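Local coordinates for malate dehydrogenase (Porphyromonas gingivalis, PDB 3FI9), which probably catalyses the NAD-dependent interconversion of malate and oxaloacetate, at residues Met19-Leu33 against Ser236-Arg249. Numbering follows the deposited sequence.
Sequences MIGSNMAQTAAMMRL and SFQSPSYVSIEMIR
Ser-241 fits as a knob into the hole formed by Ile-20, Asn-23, Met-24 and Thr-27, and its small side chain lets two helices approach to 8.3 Å between axes. Its hydroxyl donates to Asn-23 OD1 (OG to OD1 2.7 Å), arriving in the amide plane on a lone pair; with CG anti to the backbone N (chi1 -173°), Asn-23 reaches across to accept it. Asn-23 ND2 bonds Gln-26 of the second subunit, so one buried amide serves both the helix pair and the dimer.

One turn on, Ile-245 fills the groove with all its branches: CB meets Thr-27 CG2, CG1 lies against Met-24 CB, CD1 reaches the same CB at 3.6 Å, and CG2 turns to Leu-33 CD1 and to Ala-28 CA, 3.9 Å away. The short alanine lets the branched isoleucine lie close to the helix backbone.

At the amino-terminal end Met-19 folds back at chi2 and chi3, laying CE over one face of the Phe-237 ring, 3.7 Å from its centroid and offset toward the rim, nearest CE1, a CH-pi contact. At the other end Met-31 is extended: its SD rests over a face of the Arg-249 guanidinium, 3.7 Å from NH1, while CE meets Tyr-242 CE1 at 3.6 Å. A water at the guanidinium edge links NH1 to Met-31 O.

The helices run in roughly the same direction, crossing at -44°. Helix 19-30 follows the first Rossmann strand and begins in the predicted NAD-binding glycine-rich loop. In helix 238-251, Pro-240 and Ser-244 touch strand 147-150 and Ile-248 touches strands 77-82 and 121-124, so both helices share one face of the Rossmann sheet, where the second subunit bonds Asn-23, Gln-26 and Gln-238.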
loop_
_atom_site.group_PDB
_atom_site.type_symbol
_atom_site.label_atom_id
_atom_site.label_comp_id
_atom_site.label_asym_id
_atom_site.label_seq_id
_atom_site.Cartn_x
_atom_site.Cartn_y
_atom_site.Cartn_z
ATOM N N MET A 19 -2.703 5.252 -9.489
ATOM C CA MET A 19 -2.059 5.298 -8.192
ATOM C C MET A 19 -3.012 4.863 -7.085
ATOM O O MET A 19 -2.654 4.052 -6.215
ATOM C CB MET A 19 -1.472 6.698 -7.950
ATOM C CG MET A 19 -0.260 7.024 -8.908
ATOM S SD MET A 19 1.176 5.929 -8.658
ATOM C CE MET A 19 1.472 6.181 -6.938
ATOM N N ILE A 20 -4.241 5.360 -7.122
ATOM C CA ILE A 20 -5.252 4.827 -6.211
ATOM C C ILE A 20 -5.619 3.318 -6.409
ATOM O O ILE A 20 -5.589 2.505 -5.452
ATOM C CB ILE A 20 -6.539 5.653 -6.279
ATOM C CG1 ILE A 20 -6.283 7.093 -5.825
ATOM C CG2 ILE A 20 -7.589 5.000 -5.413
ATOM C CD1 ILE A 20 -7.485 7.999 -6.069
ATOM N N GLY A 21 -5.998 2.954 -7.632
ATOM C CA GLY A 21 -6.415 1.545 -7.893
ATOM C C GLY A 21 -5.304 0.538 -7.615
ATOM O O GLY A 21 -5.553 -0.578 -7.139
ATOM N N SER A 22 -4.073 0.895 -7.945
ATOM C CA SER A 22 -2.957 -0.047 -7.708
ATOM C C SER A 22 -2.765 -0.278 -6.177
ATOM O O SER A 22 -2.485 -1.410 -5.687
ATOM C CB SER A 22 -1.680 0.420 -8.422
ATOM O OG SER A 22 -1.095 1.604 -7.855
ATOM N N ASN A 23 -2.892 0.804 -5.419
ATOM C CA ASN A 23 -2.792 0.719 -3.962
ATOM C C ASN A 23 -3.956 -0.091 -3.442
ATOM O O ASN A 23 -3.796 -0.867 -2.528
ATOM C CB ASN A 23 -2.703 2.113 -3.325
ATOM C CG ASN A 23 -2.414 2.055 -1.804
ATOM O OD1 ASN A 23 -3.297 1.776 -1.016
ATOM N ND2 ASN A 23 -1.190 2.384 -1.411
ATOM N N MET A 24 -5.130 0.032 -4.066
ATOM C CA MET A 24 -6.278 -0.762 -3.642
ATOM C C MET A 24 -6.013 -2.244 -3.845
ATOM O O MET A 24 -6.393 -3.069 -3.016
ATOM C CB MET A 24 -7.554 -0.377 -4.410
ATOM C CG MET A 24 -8.139 1.047 -4.112
ATOM S SD MET A 24 -9.623 1.289 -5.279
ATOM C CE MET A 24 -10.434 2.630 -4.435
ATOM N N ALA A 25 -5.355 -2.562 -4.940
ATOM C CA ALA A 25 -5.092 -3.947 -5.241
ATOM C C ALA A 25 -4.197 -4.544 -4.180
ATOM O O ALA A 25 -4.424 -5.657 -3.734
ATOM C CB ALA A 25 -4.395 -4.083 -6.641
ATOM N N GLN A 26 -3.155 -3.820 -3.813
ATOM C CA GLN A 26 -2.215 -4.286 -2.791
ATOM C C GLN A 26 -2.963 -4.379 -1.450
ATOM O O GLN A 26 -2.777 -5.301 -0.701
ATOM C CB GLN A 26 -1.012 -3.318 -2.703
ATOM C CG GLN A 26 -0.031 -3.723 -1.511
ATOM C CD GLN A 26 1.107 -2.735 -1.353
ATOM O OE1 GLN A 26 1.365 -1.901 -2.228
ATOM N NE2 GLN A 26 1.772 -2.789 -0.199
ATOM N N THR A 27 -3.836 -3.416 -1.162
ATOM C CA THR A 27 -4.548 -3.438 0.107
ATOM C C THR A 27 -5.527 -4.601 0.199
ATOM O O THR A 27 -5.645 -5.272 1.259
ATOM C CB THR A 27 -5.252 -2.080 0.348
ATOM O OG1 THR A 27 -4.249 -1.051 0.363
ATOM C CG2 THR A 27 -6.041 -2.059 1.701
ATOM N N ALA A 28 -6.256 -4.830 -0.878
ATOM C CA ALA A 28 -7.225 -5.934 -0.885
ATOM C C ALA A 28 -6.515 -7.278 -0.718
ATOM O O ALA A 28 -6.981 -8.163 0.018
ATOM C CB ALA A 28 -7.986 -5.935 -2.211
ATOM N N ALA A 29 -5.389 -7.425 -1.395
ATOM C CA ALA A 29 -4.595 -8.651 -1.255
ATOM C C ALA A 29 -4.045 -8.809 0.157
ATOM O O ALA A 29 -4.116 -9.891 0.731
ATOM C CB ALA A 29 -3.457 -8.668 -2.312
ATOM N N MET A 30 -3.483 -7.745 0.747
ATOM C CA MET A 30 -2.997 -7.879 2.119
ATOM C C MET A 30 -4.090 -8.279 3.085
ATOM O O MET A 30 -3.859 -9.042 4.041
ATOM C CB MET A 30 -2.379 -6.548 2.626
ATOM C CG MET A 30 -1.043 -6.193 1.977
ATOM S SD MET A 30 -0.327 -4.548 2.389
ATOM C CE MET A 30 -0.059 -4.894 4.192
ATOM N N MET A 31 -5.281 -7.700 2.887
ATOM C CA MET A 31 -6.401 -7.947 3.798
ATOM C C MET A 31 -7.004 -9.361 3.596
ATOM O O MET A 31 -7.905 -9.743 4.306
ATOM C CB MET A 31 -7.506 -6.895 3.611
ATOM C CG MET A 31 -7.200 -5.519 4.259
ATOM S SD MET A 31 -8.651 -4.370 4.040
ATOM C CE MET A 31 -7.928 -2.902 4.799
ATOM N N ARG A 32 -6.532 -10.068 2.573
ATOM C CA ARG A 32 -7.039 -11.389 2.219
ATOM C C ARG A 32 -8.554 -11.398 2.142
ATOM O O ARG A 32 -9.217 -12.228 2.773
ATOM C CB ARG A 32 -6.485 -12.470 3.191
ATOM C CG ARG A 32 -4.951 -12.587 3.027
ATOM C CD ARG A 32 -4.308 -13.525 4.101
ATOM N NE ARG A 32 -4.621 -14.938 3.851
ATOM C CZ ARG A 32 -4.063 -15.668 2.895
ATOM N NH1 ARG A 32 -3.186 -15.115 2.076
ATOM N NH2 ARG A 32 -4.365 -16.955 2.762
ATOM N N LEU A 33 -9.098 -10.471 1.345
ATOM C CA LEU A 33 -10.552 -10.379 1.208
ATOM C C LEU A 33 -11.043 -11.564 0.381
ATOM O O LEU A 33 -11.984 -12.259 0.792
ATOM C CB LEU A 33 -10.966 -9.065 0.554
ATOM C CG LEU A 33 -10.434 -7.825 1.298
ATOM C CD1 LEU A 33 -10.884 -6.499 0.579
ATOM C CD2 LEU A 33 -10.900 -7.867 2.759
ATOM N N SER A 236 -3.948 12.819 -3.337
ATOM C CA SER A 236 -3.894 11.705 -2.392
ATOM C C SER A 236 -4.230 10.376 -3.087
ATOM O O SER A 236 -5.094 10.318 -3.956
ATOM C CB SER A 236 -4.899 11.950 -1.262
ATOM O OG SER A 236 -6.191 11.963 -1.826
ATOM N N PHE A 237 -3.546 9.305 -2.723
ATOM C CA PHE A 237 -3.883 8.005 -3.316
ATOM C C PHE A 237 -3.848 6.888 -2.293
ATOM O O PHE A 237 -4.599 5.882 -2.400
ATOM C CB PHE A 237 -2.998 7.708 -4.527
ATOM C CG PHE A 237 -1.527 7.676 -4.213
ATOM C CD1 PHE A 237 -0.885 6.464 -4.010
ATOM C CD2 PHE A 237 -0.800 8.843 -4.157
ATOM C CE1 PHE A 237 0.496 6.423 -3.730
ATOM C CE2 PHE A 237 0.562 8.814 -3.876
ATOM C CZ PHE A 237 1.209 7.602 -3.664
ATOM N N GLN A 238 -3.039 7.057 -1.262
ATOM C CA GLN A 238 -2.981 5.994 -0.281
ATOM C C GLN A 238 -4.185 6.048 0.668
ATOM O O GLN A 238 -4.803 4.982 0.971
ATOM C CB GLN A 238 -1.682 6.034 0.496
ATOM C CG GLN A 238 -0.440 5.835 -0.366
ATOM C CD GLN A 238 0.847 5.903 0.492
ATOM O OE1 GLN A 238 1.646 6.871 0.377
ATOM N NE2 GLN A 238 1.024 4.908 1.394
ATOM N N SER A 239 -4.566 7.243 1.139
ATOM C CA SER A 239 -5.715 7.252 2.063
ATOM C C SER A 239 -7.076 6.903 1.416
ATOM O O SER A 239 -7.821 6.114 1.981
ATOM C CB SER A 239 -5.774 8.505 2.972
ATOM O OG SER A 239 -5.731 9.729 2.192
ATOM N N PRO A 240 -7.392 7.472 0.226
ATOM C CA PRO A 240 -8.646 7.093 -0.381
ATOM C C PRO A 240 -8.666 5.609 -0.679
ATOM O O PRO A 240 -9.707 5.004 -0.612
ATOM C CB PRO A 240 -8.691 7.873 -1.706
ATOM C CG PRO A 240 -7.313 8.379 -1.933
ATOM C CD PRO A 240 -6.616 8.427 -0.610
ATOM N N SER A 241 -7.518 5.052 -1.024
ATOM C CA SER A 241 -7.422 3.632 -1.339
ATOM C C SER A 241 -7.702 2.803 -0.107
ATOM O O SER A 241 -8.618 1.959 -0.073
ATOM C CB SER A 241 -6.020 3.295 -1.849
ATOM O OG SER A 241 -5.847 1.881 -1.759
ATOM N N TYR A 242 -6.905 3.026 0.936
ATOM C CA TYR A 242 -7.035 2.214 2.131
ATOM C C TYR A 242 -8.475 2.288 2.708
ATOM O O TYR A 242 -9.079 1.275 3.043
ATOM C CB TYR A 242 -6.023 2.661 3.198
ATOM C CG TYR A 242 -6.185 1.892 4.459
ATOM C CD1 TYR A 242 -5.705 0.584 4.572
ATOM C CD2 TYR A 242 -6.776 2.478 5.562
ATOM C CE1 TYR A 242 -5.861 -0.139 5.782
ATOM C CE2 TYR A 242 -6.947 1.769 6.720
ATOM C CZ TYR A 242 -6.505 0.473 6.819
ATOM O OH TYR A 242 -6.670 -0.157 8.034
ATOM N N VAL A 243 -9.036 3.490 2.774
ATOM C CA VAL A 243 -10.349 3.656 3.442
ATOM C C VAL A 243 -11.476 2.947 2.637
ATOM O O VAL A 243 -12.300 2.178 3.193
ATOM C CB VAL A 243 -10.636 5.150 3.761
ATOM C CG1 VAL A 243 -12.080 5.329 4.288
ATOM C CG2 VAL A 243 -9.568 5.670 4.800
ATOM N N SER A 244 -11.430 3.138 1.316
ATOM C CA SER A 244 -12.345 2.447 0.402
ATOM C C SER A 244 -12.255 0.921 0.559
ATOM O O SER A 244 -13.265 0.209 0.533
ATOM C CB SER A 244 -12.008 2.842 -1.042
ATOM O OG SER A 244 -12.258 4.260 -1.251
ATOM N N ILE A 245 -11.046 0.422 0.653
ATOM C CA ILE A 245 -10.940 -1.041 0.787
ATOM C C ILE A 245 -11.411 -1.522 2.165
ATOM O O ILE A 245 -11.963 -2.640 2.282
ATOM C CB ILE A 245 -9.564 -1.601 0.414
ATOM C CG1 ILE A 245 -9.161 -1.062 -0.991
ATOM C CG2 ILE A 245 -9.601 -3.179 0.463
ATOM C CD1 ILE A 245 -10.151 -1.356 -2.188
ATOM N N GLU A 246 -11.215 -0.710 3.207
ATOM C CA GLU A 246 -11.827 -1.071 4.490
ATOM C C GLU A 246 -13.314 -1.125 4.310
ATOM O O GLU A 246 -13.969 -1.981 4.932
ATOM C CB GLU A 246 -11.590 -0.033 5.597
ATOM C CG GLU A 246 -10.234 0.062 6.167
ATOM C CD GLU A 246 -10.172 1.120 7.290
ATOM O OE1 GLU A 246 -9.921 0.734 8.427
ATOM O OE2 GLU A 246 -10.376 2.321 7.046
ATOM N N MET A 247 -13.882 -0.190 3.520
ATOM C CA MET A 247 -15.358 -0.246 3.276
ATOM C C MET A 247 -15.793 -1.567 2.617
ATOM O O MET A 247 -16.790 -2.185 3.082
ATOM C CB MET A 247 -15.870 0.943 2.424
ATOM C CG MET A 247 -15.485 2.332 3.003
ATOM S SD MET A 247 -15.963 3.672 1.895
ATOM C CE MET A 247 -17.701 3.445 1.727
ATOM N N ILE A 248 -15.133 -1.972 1.526
ATOM C CA ILE A 248 -15.556 -3.212 0.841
ATOM C C ILE A 248 -15.308 -4.455 1.752
ATOM O O ILE A 248 -16.084 -5.421 1.774
ATOM C CB ILE A 248 -14.900 -3.380 -0.561
ATOM C CG1 ILE A 248 -15.814 -4.237 -1.450
ATOM C CG2 ILE A 248 -13.433 -3.958 -0.478
ATOM C CD1 ILE A 248 -17.141 -3.548 -1.817
ATOM N N ARG A 249 -14.251 -4.420 2.542
ATOM C CA ARG A 249 -14.100 -5.474 3.550
ATOM C C ARG A 249 -15.334 -5.620 4.470
ATOM O O ARG A 249 -15.778 -6.735 4.742
ATOM C CB ARG A 249 -12.849 -5.293 4.384
ATOM C CG ARG A 249 -12.793 -6.306 5.541
ATOM C CD ARG A 249 -11.430 -6.292 6.168
ATOM N NE ARG A 249 -11.190 -5.067 6.920
ATOM C CZ ARG A 249 -10.030 -4.806 7.536
ATOM N NH1 ARG A 249 -9.045 -5.705 7.514
ATOM N NH2 ARG A 249 -9.863 -3.680 8.211
HETATM O O HOH W 1 -8.900 -8.491 6.423
#